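Local structure of alpha-galactosidase (Lactobacillus brevis, 3MI6) at residues Leu14-Asp17 / His18-Tyr21; His41-Pro44 / Thr45-Asn48; Leu103-Asp106 / His107-Leu110; Ala313-Tyr316 / Gln317-Val321. The protein probably hydrolyses terminal, non-reducing alpha-D-galactose residues from alpha-D-galactosides, as many family 36 glycoside hydrolases do. One frame throughout, in Å; residues are numbered along the deposited sequence.

Overall arrangement
Contacts 1, 2 and 3 all belong to the beta-rich N-terminal part of the chain, while contact 4 lies on helix 305-319, between that part and the parallel eight-stranded barrel. Contacts 1 and 2 are the only two that touch: Gln15 CD of the hairpin meets Val42 CG2 of the loop at 4.0 Å, and their centres are about 14 Å apart. Contact 3, on an edge strand, has its centre about 21 Å from that of contact 1 and 20 Å from that of contact 2. Contact 4 is centred about 18 Å from contact 1. All four lie away from the predicted nucleophile Asp479 and proton donor Asp549; contact 2 reaches a second subunit.

Contact 1 of 4, residues Leu14-Asp17 / His18-Tyr21; sequences LQTD and HTSY
The beta hairpin formed by strands 11-15 and 19-25 reverses direction through a two-residue turn at Asp17 and His18, and Thr16 and Thr19 meet just behind the turn. The turn angles are close to those of type I. Further back the strands pair antiparallel: Leu14 and Tyr21 form a hydrogen-bonded pair, with Leu14 N to Tyr21 O at 2.7 Å and Tyr21 N to Leu14 O at 3.0 Å, and Gln15 with Ser20 is the non-hydrogen-bonded pair that follows. On the face shared by Leu14 and Tyr21, the CB atoms of these residues pack at 4.1 Å, and both side chains continue onto Ile160 of strand 159-167. This buried face suits Leu14 and the ring of Tyr21, whose hydroxyl is satisfied by Glu76 and Lys162.

At the turn, Thr16 N donates to Thr19 O (3.1 Å), but the return bond uses a side chain, the hydroxyl of Thr16. Threonine suits this place because its OG1, held between backbone N and carbonyl carbon (chi1 44°), is aimed across the turn and also meets Asp158 OD1. The other oxygen of that carboxylate takes a bond from His18 ND1, while Asp17 OD2 pairs with His156 ND1, tying the turn to the loop joining strands 146-154 and 159-167. A valine in place of Thr16 would probably leave Thr19 N without its acceptor in the turn and Asp158 OD1 without its hydroxyl mate. The two threonine side chains slant across one another, and Thr19 N gives its hydrogen to Thr16 OG1 at 3.0 Å.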
ATOM      1  N   LEU D  14      -8.068  28.054  24.432  1.00 39.01           N
ATOM      2  CA  LEU D  14      -6.901  28.728  23.889  1.00 37.82           C
ATOM      3  C   LEU D  14      -7.010  28.986  22.354  1.00 41.43           C
ATOM      4  O   LEU D  14      -7.319  28.073  21.574  1.00 42.77           O
ATOM      5  CB  LEU D  14      -5.667  27.888  24.215  1.00 39.12           C
ATOM      6  CG  LEU D  14      -5.143  27.887  25.666  1.00 41.04           C
ATOM      7  CD1 LEU D  14      -6.108  27.251  26.644  1.00 33.97           C
ATOM      8  CD2 LEU D  14      -3.767  27.206  25.752  1.00 38.79           C
ATOM      9  N   GLN D  15      -6.779  30.230  21.931  1.00 39.50           N
ATOM     10  CA  GLN D  15      -6.799  30.598  20.509  1.00 37.08           C
ATOM     11  C   GLN D  15      -5.489  31.192  20.020  1.00 39.32           C
ATOM     12  O   GLN D  15      -5.050  32.250  20.493  1.00 38.18           O
ATOM     13  CB  GLN D  15      -7.917  31.589  20.195  1.00 35.48           C
ATOM     14  CG  GLN D  15      -9.306  30.984  20.175  1.00 37.27           C
ATOM     15  CD  GLN D  15     -10.297  31.895  19.496  1.00 38.33           C
ATOM     16  OE1 GLN D  15     -10.222  33.112  19.632  1.00 39.78           O
ATOM     17  NE2 GLN D  15     -11.222  31.317  18.747  1.00 37.45           N
ATOM     18  N   THR D  16      -4.864  30.505  19.069  1.00 38.23           N
ATOM     19  CA  THR D  16      -3.728  31.060  18.360  1.00 37.76           C
ATOM     20  C   THR D  16      -4.284  31.726  17.094  1.00 41.14           C
ATOM     21  O   THR D  16      -5.506  31.806  16.914  1.00 41.81           O
ATOM     22  CB  THR D  16      -2.693  29.966  18.021  1.00 39.07           C
ATOM     23  OG1 THR D  16      -3.363  28.803  17.519  1.00 40.68           O
ATOM     24  CG2 THR D  16      -1.937  29.561  19.252  1.00 38.94           C
ATOM     25  N   ASP D  17      -3.421  32.215  16.217  1.00 37.36           N
ATOM     26  CA  ASP D  17      -3.929  32.755  14.975  1.00 38.06           C
ATOM     27  C   ASP D  17      -4.844  31.777  14.204  1.00 42.84           C
ATOM     28  O   ASP D  17      -5.837  32.208  13.601  1.00 42.69           O
ATOM     29  CB  ASP D  17      -2.795  33.284  14.104  1.00 38.67           C
ATOM     30  CG  ASP D  17      -2.217  34.576  14.645  1.00 40.90           C
ATOM     31  OD1 ASP D  17      -2.818  35.105  15.605  1.00 42.89           O
ATOM     32  OD2 ASP D  17      -1.183  35.063  14.125  1.00 41.12           O
ATOM     33  N   HIS D  18      -4.553  30.472  14.252  1.00 41.45           N
ATOM     34  CA  HIS D  18      -5.298  29.510  13.428  1.00 38.80           C
ATOM     35  C   HIS D  18      -5.790  28.258  14.153  1.00 39.73           C
ATOM     36  O   HIS D  18      -6.511  27.447  13.570  1.00 39.02           O
ATOM     37  CB  HIS D  18      -4.489  29.134  12.181  1.00 35.63           C
ATOM     38  CG  HIS D  18      -3.921  30.318  11.466  1.00 39.31           C
ATOM     39  ND1 HIS D  18      -2.651  30.794  11.708  1.00 41.17           N
ATOM     40  CD2 HIS D  18      -4.464  31.146  10.541  1.00 41.56           C
ATOM     41  CE1 HIS D  18      -2.433  31.859  10.955  1.00 41.31           C
ATOM     42  NE2 HIS D  18      -3.515  32.092  10.235  1.00 39.78           N
ATOM     43  N   THR D  19      -5.421  28.093  15.417  1.00 38.35           N
ATOM     44  CA  THR D  19      -5.855  26.904  16.143  1.00 36.02           C
ATOM     45  C   THR D  19      -6.705  27.175  17.397  1.00 37.89           C
ATOM     46  O   THR D  19      -6.723  28.288  17.935  1.00 38.87           O
ATOM     47  CB  THR D  19      -4.653  25.958  16.443  1.00 36.99           C
ATOM     48  OG1 THR D  19      -3.955  26.367  17.624  1.00 35.93           O
ATOM     49  CG2 THR D  19      -3.679  25.965  15.278  1.00 40.17           C
ATOM     50  N   SER D  20      -7.415  26.145  17.847  1.00 35.69           N
ATOM     51  CA  SER D  20      -8.175  26.207  19.088  1.00 36.70           C
ATOM     52  C   SER D  20      -7.946  24.959  19.909  1.00 36.98           C
ATOM     53  O   SER D  20      -8.315  23.866  19.500  1.00 39.65           O
ATOM     54  CB  SER D  20      -9.681  26.336  18.819  1.00 38.61           C
ATOM     55  OG  SER D  20     -10.007  27.591  18.244  1.00 39.45           O
ATOM     56  N   TYR D  21      -7.339  25.126  21.071  1.00 38.45           N
ATOM     57  CA  TYR D  21      -7.219  24.068  22.060  1.00 33.66           C
ATOM     58  C   TYR D  21      -8.266  24.403  23.125  1.00 35.79           C
ATOM     59  O   TYR D  21      -8.243  25.488  23.696  1.00 36.82           O
ATOM     60  CB  TYR D  21      -5.808  24.118  22.643  1.00 34.23           C
ATOM     61  CG  TYR D  21      -5.365  22.935  23.490  1.00 33.49           C
ATOM     62  CD1 TYR D  21      -5.860  22.745  24.771  1.00 32.56           C
ATOM     63  CD2 TYR D  21      -4.401  22.046  23.025  1.00 33.07           C
ATOM     64  CE1 TYR D  21      -5.443  21.688  25.547  1.00 33.37           C
ATOM     65  CE2 TYR D  21      -3.968  20.992  23.792  1.00 31.09           C
ATOM     66  CZ  TYR D  21      -4.489  20.817  25.056  1.00 34.09           C
ATOM     67  OH  TYR D  21      -4.064  19.757  25.824  1.00 34.19           O
TER

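Contact 2 of 4, residues His41-Pro44 / Thr45-Asn48; sequences HVQP and TYQN
Tyr46 lays its ring back along the chain beneath Gln43, meeting that residue with a face and His41 with its hydroxyl. Gln43 CB sits over the ring, 4.2 Å from the centroid and 28° off the normal, a CH-pi contact in which the methylene leans toward the phenol end: Gln43 CB is 3.8 Å from Tyr46 CZ. At the far end of the ring the approach is quite different. Tyr46 OH donates to His41 O at 2.9 Å, with the acceptor near the ring's plane and the hydroxyl lying in the carbonyl plane of His41. With CG beside the backbone N (chi1 -63°), the phenol spans the five residues back to this carbonyl.

These residues belong to the long loop between strands 31-36 and 90-93, which has no regular structure here; the Tyr46 hydroxyl joins the two halves of the stretch by a side-chain bond to a backbone carbonyl. Tyrosine suits the place, having both a broad face and a polar tip; the ring also rests on His13 and Ile22 of the hairpin strands. A phenylalanine here would probably keep the packing against Gln43 but leave His41 O without its hydroxyl partner.

The chain of Gln43 bends at chi2 (-94°), and its NE2 bonds to Glu706 OE2 of the second subunit, while the His41 ring meets that of Tyr703 of the same subunit.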
ATOM      1  N   HIS D  41     -14.999  29.077  16.978  1.00 44.25           N
ATOM      2  CA  HIS D  41     -15.468  30.230  17.739  1.00 44.71           C
ATOM      3  C   HIS D  41     -15.527  29.985  19.237  1.00 41.46           C
ATOM      4  O   HIS D  41     -15.787  28.871  19.678  1.00 43.19           O
ATOM      5  CB  HIS D  41     -16.840  30.676  17.229  1.00 46.39           C
ATOM      6  CG  HIS D  41     -16.776  31.750  16.194  1.00 47.01           C
ATOM      7  ND1 HIS D  41     -17.260  31.582  14.918  1.00 51.05           N
ATOM      8  CD2 HIS D  41     -16.276  33.007  16.244  1.00 48.77           C
ATOM      9  CE1 HIS D  41     -17.067  32.691  14.224  1.00 51.79           C
ATOM     10  NE2 HIS D  41     -16.472  33.572  15.006  1.00 49.30           N
ATOM     11  N   VAL D  42     -15.298  31.031  20.022  1.00 40.07           N
ATOM     12  CA  VAL D  42     -15.479  30.924  21.469  1.00 43.23           C
ATOM     13  C   VAL D  42     -16.955  30.767  21.852  1.00 46.65           C
ATOM     14  O   VAL D  42     -17.825  31.446  21.301  1.00 49.08           O
ATOM     15  CB  VAL D  42     -14.882  32.128  22.239  1.00 43.02           C
ATOM     16  CG1 VAL D  42     -15.128  31.952  23.719  1.00 42.12           C
ATOM     17  CG2 VAL D  42     -13.389  32.261  21.963  1.00 40.94           C
ATOM     18  N   GLN D  43     -17.227  29.870  22.795  1.00 45.33           N
ATOM     19  CA  GLN D  43     -18.584  29.564  23.219  1.00 44.83           C
ATOM     20  C   GLN D  43     -18.529  29.159  24.674  1.00 48.19           C
ATOM     21  O   GLN D  43     -17.545  28.566  25.104  1.00 48.08           O
ATOM     22  CB  GLN D  43     -19.155  28.406  22.409  1.00 44.62           C
ATOM     23  CG  GLN D  43     -19.414  28.716  20.949  1.00 46.33           C
ATOM     24  CD  GLN D  43     -20.843  29.156  20.686  1.00 53.07           C
ATOM     25  OE1 GLN D  43     -21.492  29.761  21.548  1.00 53.80           O
ATOM     26  NE2 GLN D  43     -21.341  28.856  19.484  1.00 50.70           N
ATOM     27  N   PRO D  44     -19.593  29.454  25.435  1.00 50.35           N
ATOM     28  CA  PRO D  44     -19.566  29.260  26.886  1.00 50.36           C
ATOM     29  C   PRO D  44     -19.390  27.798  27.219  1.00 48.38           C
ATOM     30  O   PRO D  44     -18.611  27.427  28.088  1.00 51.06           O
ATOM     31  CB  PRO D  44     -20.963  29.716  27.323  1.00 50.19           C
ATOM     32  CG  PRO D  44     -21.467  30.549  26.204  1.00 45.83           C
ATOM     33  CD  PRO D  44     -20.906  29.930  24.977  1.00 47.05           C
ATOM     34  N   THR D  45     -20.130  26.968  26.505  1.00 48.26           N
ATOM     35  CA  THR D  45     -20.122  25.545  26.735  1.00 47.47           C
ATOM     36  C   THR D  45     -20.220  24.841  25.375  1.00 49.46           C
ATOM     37  O   THR D  45     -20.670  25.440  24.397  1.00 48.59           O
ATOM     38  CB  THR D  45     -21.297  25.148  27.636  1.00 53.05           C
ATOM     39  OG1 THR D  45     -21.098  23.826  28.142  1.00 56.75           O
ATOM     40  CG2 THR D  45     -22.612  25.211  26.860  1.00 56.12           C
ATOM     41  N   TYR D  46     -19.765  23.589  25.314  1.00 50.49           N
ATOM     42  CA  TYR D  46     -19.844  22.778  24.102  1.00 46.30           C
ATOM     43  C   TYR D  46     -20.589  21.480  24.410  1.00 48.79           C
ATOM     44  O   TYR D  46     -20.029  20.397  24.316  1.00 46.11           O
ATOM     45  CB  TYR D  46     -18.446  22.486  23.549  1.00 41.95           C
ATOM     46  CG  TYR D  46     -17.675  23.719  23.108  1.00 40.24           C
ATOM     47  CD1 TYR D  46     -16.897  24.431  24.000  1.00 41.94           C
ATOM     48  CD2 TYR D  46     -17.721  24.161  21.799  1.00 40.46           C
ATOM     49  CE1 TYR D  46     -16.203  25.553  23.607  1.00 39.42           C
ATOM     50  CE2 TYR D  46     -17.027  25.287  21.399  1.00 39.21           C
ATOM     51  CZ  TYR D  46     -16.268  25.976  22.311  1.00 38.61           C
ATOM     52  OH  TYR D  46     -15.566  27.097  21.923  1.00 40.13           O
ATOM     53  N   GLN D  47     -21.860  21.603  24.786  1.00 54.60           N
ATOM     54  CA  GLN D  47     -22.638  20.454  25.240  1.00 55.41           C
ATOM     55  C   GLN D  47     -22.577  19.342  24.222  1.00 49.96           C
ATOM     56  O   GLN D  47     -22.555  18.165  24.567  1.00 51.61           O
ATOM     57  CB  GLN D  47     -24.102  20.836  25.509  1.00 61.06           C
ATOM     58  CG  GLN D  47     -24.337  21.614  26.811  1.00 72.00           C
ATOM     59  CD  GLN D  47     -25.817  21.908  27.069  1.00 82.94           C
ATOM     60  OE1 GLN D  47     -26.696  21.272  26.480  1.00 79.78           O
ATOM     61  NE2 GLN D  47     -26.093  22.871  27.956  1.00 79.99           N
ATOM     62  N   ASN D  48     -22.545  19.729  22.957  1.00 49.29           N
ATOM     63  CA  ASN D  48     -22.549  18.766  21.869  1.00 50.58           C
ATOM     64  C   ASN D  48     -21.293  17.912  21.849  1.00 47.85           C
ATOM     65  O   ASN D  48     -21.364  16.686  21.879  1.00 46.98           O
ATOM     66  CB  ASN D  48     -22.718  19.473  20.523  1.00 46.70           C
ATOM     67  CG  ASN D  48     -22.621  18.523  19.354  1.00 44.91           C
ATOM     68  OD1 ASN D  48     -23.469  17.645  19.184  1.00 43.42           O
ATOM     69  ND2 ASN D  48     -21.582  18.693  18.535  1.00 44.00           N
TER

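Contact 3 of 4, residues Leu103-Asp106 / His107-Leu110; sequences LTYD and HYQL
His107 follows Asp106 in what reads as a classic beta bulge on strand 103-112, an outermost strand of the nine-stranded antiparallel sheet. Both residues bond through their backbones to the single residue Ser137 of strand 132-140, and the helix-like psi of Asp106 (-50°) inserts the extra residue. As a result Asp106 and His107, neighbours in sequence, project on the same side of the strand.

His107 uses this nearness. Its CG lies between the backbone N and the carbonyl carbon (chi1 79°), which puts ND1 beside the Asp106 carboxylate. There His107 ND1 donates to Asp106 OD2 at 2.8 Å along a fairly straight line. The oxygen lies close to the plane of the imidazole, yet the ring reaches it from above the carboxylate plane, the two flat groups being turned 80° apart. A polar pair of this kind suits two exposed residues. The backbone of His107 in turn passes over one face of the Tyr105 ring, its N lying above the rim and its CA 3.6 Å from Tyr105 CZ.

Tyr108 comes next, and the bulge brings its side chain round to the side of Tyr105, where the two tyrosines lie alongside, pointing the same way. Tyr105 CE1 is 4.3 Å from Tyr108 CB. Beyond, the Tyr108 ring makes an edge-to-face contact with Phe12, while Tyr105 packs on Val136 and Phe138. Between the two tyrosines, Tyr105 OH meets the edge of the Tyr108 ring in its plane, 3.4 Å from Tyr108 CD1.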
ATOM      1  N   LEU D 103      -7.624  14.000  41.477  1.00 47.53           N
ATOM      2  CA  LEU D 103      -7.509  15.427  41.240  1.00 47.99           C
ATOM      3  C   LEU D 103      -8.874  16.090  41.280  1.00 52.10           C
ATOM      4  O   LEU D 103      -9.879  15.510  40.844  1.00 52.72           O
ATOM      5  CB  LEU D 103      -6.830  15.712  39.911  1.00 46.99           C
ATOM      6  CG  LEU D 103      -5.351  15.357  39.866  1.00 46.69           C
ATOM      7  CD1 LEU D 103      -4.808  15.686  38.494  1.00 41.58           C
ATOM      8  CD2 LEU D 103      -4.592  16.106  40.948  1.00 43.76           C
ATOM      9  N   THR D 104      -8.896  17.299  41.829  1.00 47.65           N
ATOM     10  CA  THR D 104     -10.092  18.097  41.906  1.00 44.99           C
ATOM     11  C   THR D 104      -9.675  19.536  41.723  1.00 50.65           C
ATOM     12  O   THR D 104      -8.900  20.066  42.528  1.00 49.78           O
ATOM     13  CB  THR D 104     -10.741  17.988  43.269  1.00 49.30           C
ATOM     14  OG1 THR D 104     -11.089  16.623  43.526  1.00 56.25           O
ATOM     15  CG2 THR D 104     -11.989  18.836  43.306  1.00 50.64           C
ATOM     16  N   TYR D 105     -10.189  20.159  40.662  1.00 49.38           N
ATOM     17  CA  TYR D 105      -9.931  21.566  40.360  1.00 45.79           C
ATOM     18  C   TYR D 105     -10.237  22.472  41.551  1.00 47.65           C
ATOM     19  O   TYR D 105     -11.201  22.252  42.299  1.00 45.51           O
ATOM     20  CB  TYR D 105     -10.754  21.999  39.135  1.00 46.27           C
ATOM     21  CG  TYR D 105     -10.771  23.490  38.866  1.00 45.17           C
ATOM     22  CD1 TYR D 105      -9.730  24.107  38.184  1.00 44.49           C
ATOM     23  CD2 TYR D 105     -11.833  24.280  39.284  1.00 46.60           C
ATOM     24  CE1 TYR D 105      -9.741  25.473  37.928  1.00 46.95           C
ATOM     25  CE2 TYR D 105     -11.854  25.656  39.034  1.00 47.55           C
ATOM     26  CZ  TYR D 105     -10.804  26.246  38.359  1.00 47.83           C
ATOM     27  OH  TYR D 105     -10.821  27.604  38.107  1.00 45.90           O
ATOM     28  N   ASP D 106      -9.410  23.494  41.722  1.00 45.19           N
ATOM     29  CA  ASP D 106      -9.637  24.461  42.776  1.00 44.49           C
ATOM     30  C   ASP D 106      -9.719  25.889  42.232  1.00 48.40           C
ATOM     31  O   ASP D 106     -10.668  26.619  42.547  1.00 51.09           O
ATOM     32  CB  ASP D 106      -8.561  24.339  43.861  1.00 48.09           C
ATOM     33  CG  ASP D 106      -8.546  25.528  44.812  1.00 50.62           C
ATOM     34  OD1 ASP D 106      -9.631  25.911  45.318  1.00 49.11           O
ATOM     35  OD2 ASP D 106      -7.440  26.070  45.049  1.00 47.31           O
ATOM     36  N   HIS D 107      -8.739  26.285  41.418  1.00 44.85           N
ATOM     37  CA  HIS D 107      -8.669  27.657  40.932  1.00 44.59           C
ATOM     38  C   HIS D 107      -7.718  27.780  39.762  1.00 46.95           C
ATOM     39  O   HIS D 107      -6.865  26.923  39.572  1.00 48.10           O
ATOM     40  CB  HIS D 107      -8.197  28.591  42.047  1.00 43.11           C
ATOM     41  CG  HIS D 107      -6.717  28.562  42.282  1.00 46.13           C
ATOM     42  ND1 HIS D 107      -6.114  27.658  43.131  1.00 46.81           N
ATOM     43  CD2 HIS D 107      -5.719  29.341  41.793  1.00 45.56           C
ATOM     44  CE1 HIS D 107      -4.809  27.878  43.151  1.00 45.39           C
ATOM     45  NE2 HIS D 107      -4.543  28.894  42.348  1.00 43.15           N
ATOM     46  N   TYR D 108      -7.846  28.862  39.000  1.00 45.71           N
ATOM     47  CA  TYR D 108      -6.948  29.121  37.882  1.00 44.22           C
ATOM     48  C   TYR D 108      -6.363  30.521  37.961  1.00 44.53           C
ATOM     49  O   TYR D 108      -6.859  31.367  38.692  1.00 47.78           O
ATOM     50  CB  TYR D 108      -7.684  28.962  36.551  1.00 45.44           C
ATOM     51  CG  TYR D 108      -8.444  30.200  36.124  1.00 45.26           C
ATOM     52  CD1 TYR D 108      -9.800  30.321  36.362  1.00 45.77           C
ATOM     53  CD2 TYR D 108      -7.799  31.249  35.488  1.00 43.98           C
ATOM     54  CE1 TYR D 108     -10.488  31.450  35.976  1.00 45.28           C
ATOM     55  CE2 TYR D 108      -8.476  32.371  35.108  1.00 43.33           C
ATOM     56  CZ  TYR D 108      -9.821  32.465  35.350  1.00 43.14           C
ATOM     57  OH  TYR D 108     -10.504  33.588  34.973  1.00 46.86           O
ATOM     58  N   GLN D 109      -5.325  30.767  37.175  1.00 44.75           N
ATOM     59  CA  GLN D 109      -4.705  32.083  37.096  1.00 47.48           C
ATOM     60  C   GLN D 109      -4.270  32.387  35.653  1.00 48.16           C
ATOM     61  O   GLN D 109      -3.841  31.488  34.939  1.00 47.99           O
ATOM     62  CB  GLN D 109      -3.513  32.119  38.038  1.00 48.14           C
ATOM     63  CG  GLN D 109      -2.738  33.406  38.046  1.00 52.53           C
ATOM     64  CD  GLN D 109      -1.618  33.361  39.073  1.00 59.22           C
ATOM     65  OE1 GLN D 109      -1.122  32.280  39.414  1.00 53.11           O
ATOM     66  NE2 GLN D 109      -1.211  34.533  39.569  1.00 58.61           N
ATOM     67  N   LEU D 110      -4.393  33.643  35.222  1.00 50.32           N
ATOM     68  CA  LEU D 110      -4.036  34.042  33.853  1.00 46.90           C
ATOM     69  C   LEU D 110      -2.971  35.135  33.862  1.00 50.17           C
ATOM     70  O   LEU D 110      -3.212  36.238  34.341  1.00 53.16           O
ATOM     71  CB  LEU D 110      -5.267  34.547  33.094  1.00 50.78           C
ATOM     72  CG  LEU D 110      -5.454  34.216  31.602  1.00 52.06           C
ATOM     73  CD1 LEU D 110      -6.258  35.317  30.921  1.00 46.71           C
ATOM     74  CD2 LEU D 110      -4.134  33.999  30.869  1.00 47.22           C
TER

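Contact 4 of 4, residues Ala313-Tyr316 / Gln317-Val321; sequences ASFY and QQHLV
Tyr316 and Leu320, one helical turn apart near the C-terminal end of helix 305-319, lie side by side and point the same way. The backbone bonds are those of an alpha helix at first: Gln317 N to Ala313 O at 3.1 Å, Gln318 N to Ser314 O at 3.3 Å and His319 N to Phe315 O at 2.9 Å. Then the pattern widens, for Tyr316 O takes Val321 N at 2.9 Å, five residues on, while its bond from Leu320 N is weak.

Apolar contacts run along the same spacing. Tyr316 CD1 touches Leu320 CD2 at 3.7 Å, and Phe315, with CG anti to the backbone N (chi1 166°), sets one ring face against His319 CB, 4.0 Å from Phe315 CE1. The Phe315 and His319 rings themselves are oblique, their planes at 41°.

Polar ends look outward from the helix: His319 ND1 bonds to Phe124 O and NE2 to Asp129 OD2, which would probably favour a protonated imidazole, while Gln318 OE1 is hydrogen-bonded to Thr127 OG1. Phe315 is buried against strands 159-167 and 290-301; Tyr316 shares Ile297 of strand 290-301 with it and, with Leu320, also packs on Leu536 of helix 536-539, where Val321 meets Met539.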
ATOM      1  N   ALA D 313       9.686  26.698  13.863  1.00 30.43           N
ATOM      2  CA  ALA D 313      11.040  27.232  13.780  1.00 31.37           C
ATOM      3  C   ALA D 313      11.086  28.717  14.070  1.00 32.59           C
ATOM      4  O   ALA D 313      12.050  29.206  14.643  1.00 34.88           O
ATOM      5  CB  ALA D 313      11.666  26.941  12.432  1.00 31.53           C
ATOM      6  N   SER D 314      10.049  29.437  13.672  1.00 31.10           N
ATOM      7  CA  SER D 314       9.935  30.834  14.059  1.00 32.68           C
ATOM      8  C   SER D 314       9.682  30.966  15.548  1.00 33.43           C
ATOM      9  O   SER D 314      10.121  31.922  16.187  1.00 32.69           O
ATOM     10  CB  SER D 314       8.819  31.528  13.289  1.00 30.79           C
ATOM     11  OG  SER D 314       9.402  32.393  12.334  1.00 37.44           O
ATOM     12  N   PHE D 315       8.955  30.002  16.096  1.00 33.03           N
ATOM     13  CA  PHE D 315       8.722  29.999  17.516  1.00 35.83           C
ATOM     14  C   PHE D 315      10.036  29.783  18.266  1.00 36.31           C
ATOM     15  O   PHE D 315      10.303  30.476  19.252  1.00 36.34           O
ATOM     16  CB  PHE D 315       7.692  28.947  17.908  1.00 39.06           C
ATOM     17  CG  PHE D 315       7.645  28.674  19.385  1.00 36.85           C
ATOM     18  CD1 PHE D 315       6.893  29.477  20.225  1.00 36.02           C
ATOM     19  CD2 PHE D 315       8.368  27.623  19.932  1.00 33.97           C
ATOM     20  CE1 PHE D 315       6.847  29.241  21.586  1.00 34.95           C
ATOM     21  CE2 PHE D 315       8.331  27.373  21.290  1.00 37.34           C
ATOM     22  CZ  PHE D 315       7.563  28.191  22.127  1.00 36.96           C
ATOM     23  N   TYR D 316      10.861  28.844  17.795  1.00 35.49           N
ATOM     24  CA  TYR D 316      12.115  28.532  18.494  1.00 34.51           C
ATOM     25  C   TYR D 316      13.089  29.706  18.438  1.00 35.65           C
ATOM     26  O   TYR D 316      13.801  29.971  19.398  1.00 36.51           O
ATOM     27  CB  TYR D 316      12.798  27.265  17.959  1.00 31.79           C
ATOM     28  CG  TYR D 316      11.988  25.987  18.034  1.00 31.86           C
ATOM     29  CD1 TYR D 316      11.255  25.664  19.172  1.00 30.46           C
ATOM     30  CD2 TYR D 316      11.996  25.073  16.974  1.00 29.78           C
ATOM     31  CE1 TYR D 316      10.519  24.481  19.239  1.00 31.26           C
ATOM     32  CE2 TYR D 316      11.269  23.900  17.029  1.00 28.80           C
ATOM     33  CZ  TYR D 316      10.528  23.604  18.160  1.00 33.12           C
ATOM     34  OH  TYR D 316       9.794  22.431  18.212  1.00 34.42           O
ATOM     35  N   GLN D 317      13.109  30.404  17.308  1.00 35.82           N
ATOM     36  CA  GLN D 317      14.081  31.461  17.078  1.00 36.26           C
ATOM     37  C   GLN D 317      13.760  32.697  17.904  1.00 39.29           C
ATOM     38  O   GLN D 317      14.651  33.460  18.259  1.00 42.29           O
ATOM     39  CB  GLN D 317      14.129  31.833  15.591  1.00 35.80           C
ATOM     40  CG  GLN D 317      15.145  32.926  15.256  1.00 40.69           C
ATOM     41  CD  GLN D 317      15.037  33.425  13.815  1.00 45.51           C
ATOM     42  OE1 GLN D 317      14.105  34.163  13.458  1.00 44.43           O
ATOM     43  NE2 GLN D 317      15.999  33.032  12.982  1.00 41.26           N
ATOM     44  N   GLN D 318      12.484  32.905  18.198  1.00 37.79           N
ATOM     45  CA  GLN D 318      12.082  34.084  18.937  1.00 38.21           C
ATOM     46  C   GLN D 318      11.930  33.802  20.433  1.00 42.42           C
ATOM     47  O   GLN D 318      12.118  34.697  21.257  1.00 45.57           O
ATOM     48  CB  GLN D 318      10.777  34.652  18.370  1.00 39.84           C
ATOM     49  CG  GLN D 318      10.320  35.936  19.049  1.00 43.01           C
ATOM     50  CD  GLN D 318       9.118  36.578  18.375  1.00 49.80           C
ATOM     51  OE1 GLN D 318       8.556  37.560  18.880  1.00 48.64           O
ATOM     52  NE2 GLN D 318       8.712  36.022  17.229  1.00 51.24           N
ATOM     53  N   HIS D 319      11.621  32.555  20.784  1.00 40.70           N
ATOM     54  CA  HIS D 319      11.166  32.239  22.133  1.00 38.07           C
ATOM     55  C   HIS D 319      11.837  31.035  22.815  1.00 39.46           C
ATOM     56  O   HIS D 319      11.297  30.494  23.783  1.00 37.08           O
ATOM     57  CB  HIS D 319       9.665  31.997  22.114  1.00 39.62           C
ATOM     58  CG  HIS D 319       8.863  33.175  21.671  1.00 41.14           C
ATOM     59  ND1 HIS D 319       8.806  34.347  22.389  1.00 41.76           N
ATOM     60  CD2 HIS D 319       8.052  33.346  20.600  1.00 42.29           C
ATOM     61  CE1 HIS D 319       8.006  35.196  21.772  1.00 45.96           C
ATOM     62  NE2 HIS D 319       7.539  34.616  20.681  1.00 44.45           N
ATOM     63  N   LEU D 320      12.999  30.610  22.322  1.00 40.26           N
ATOM     64  CA  LEU D 320      13.688  29.480  22.931  1.00 35.92           C
ATOM     65  C   LEU D 320      15.198  29.602  22.819  1.00 36.60           C
ATOM     66  O   LEU D 320      15.915  29.418  23.791  1.00 38.57           O
ATOM     67  CB  LEU D 320      13.213  28.147  22.333  1.00 34.64           C
ATOM     68  CG  LEU D 320      13.951  26.894  22.836  1.00 36.80           C
ATOM     69  CD1 LEU D 320      13.599  26.611  24.281  1.00 35.16           C
ATOM     70  CD2 LEU D 320      13.662  25.656  21.993  1.00 36.42           C
ATOM     71  N   VAL D 321      15.690  29.917  21.635  1.00 36.95           N
ATOM     72  CA  VAL D 321      17.128  29.914  21.430  1.00 36.18           C
ATOM     73  C   VAL D 321      17.734  31.040  22.290  1.00 37.04           C
ATOM     74  O   VAL D 321      17.112  32.078  22.531  1.00 39.94           O
ATOM     75  CB  VAL D 321      17.477  29.773  19.912  1.00 36.24           C
ATOM     76  CG1 VAL D 321      18.969  29.911  19.663  1.00 38.42           C
ATOM     77  CG2 VAL D 321      16.997  28.444  19.398  1.00 32.70           C
TER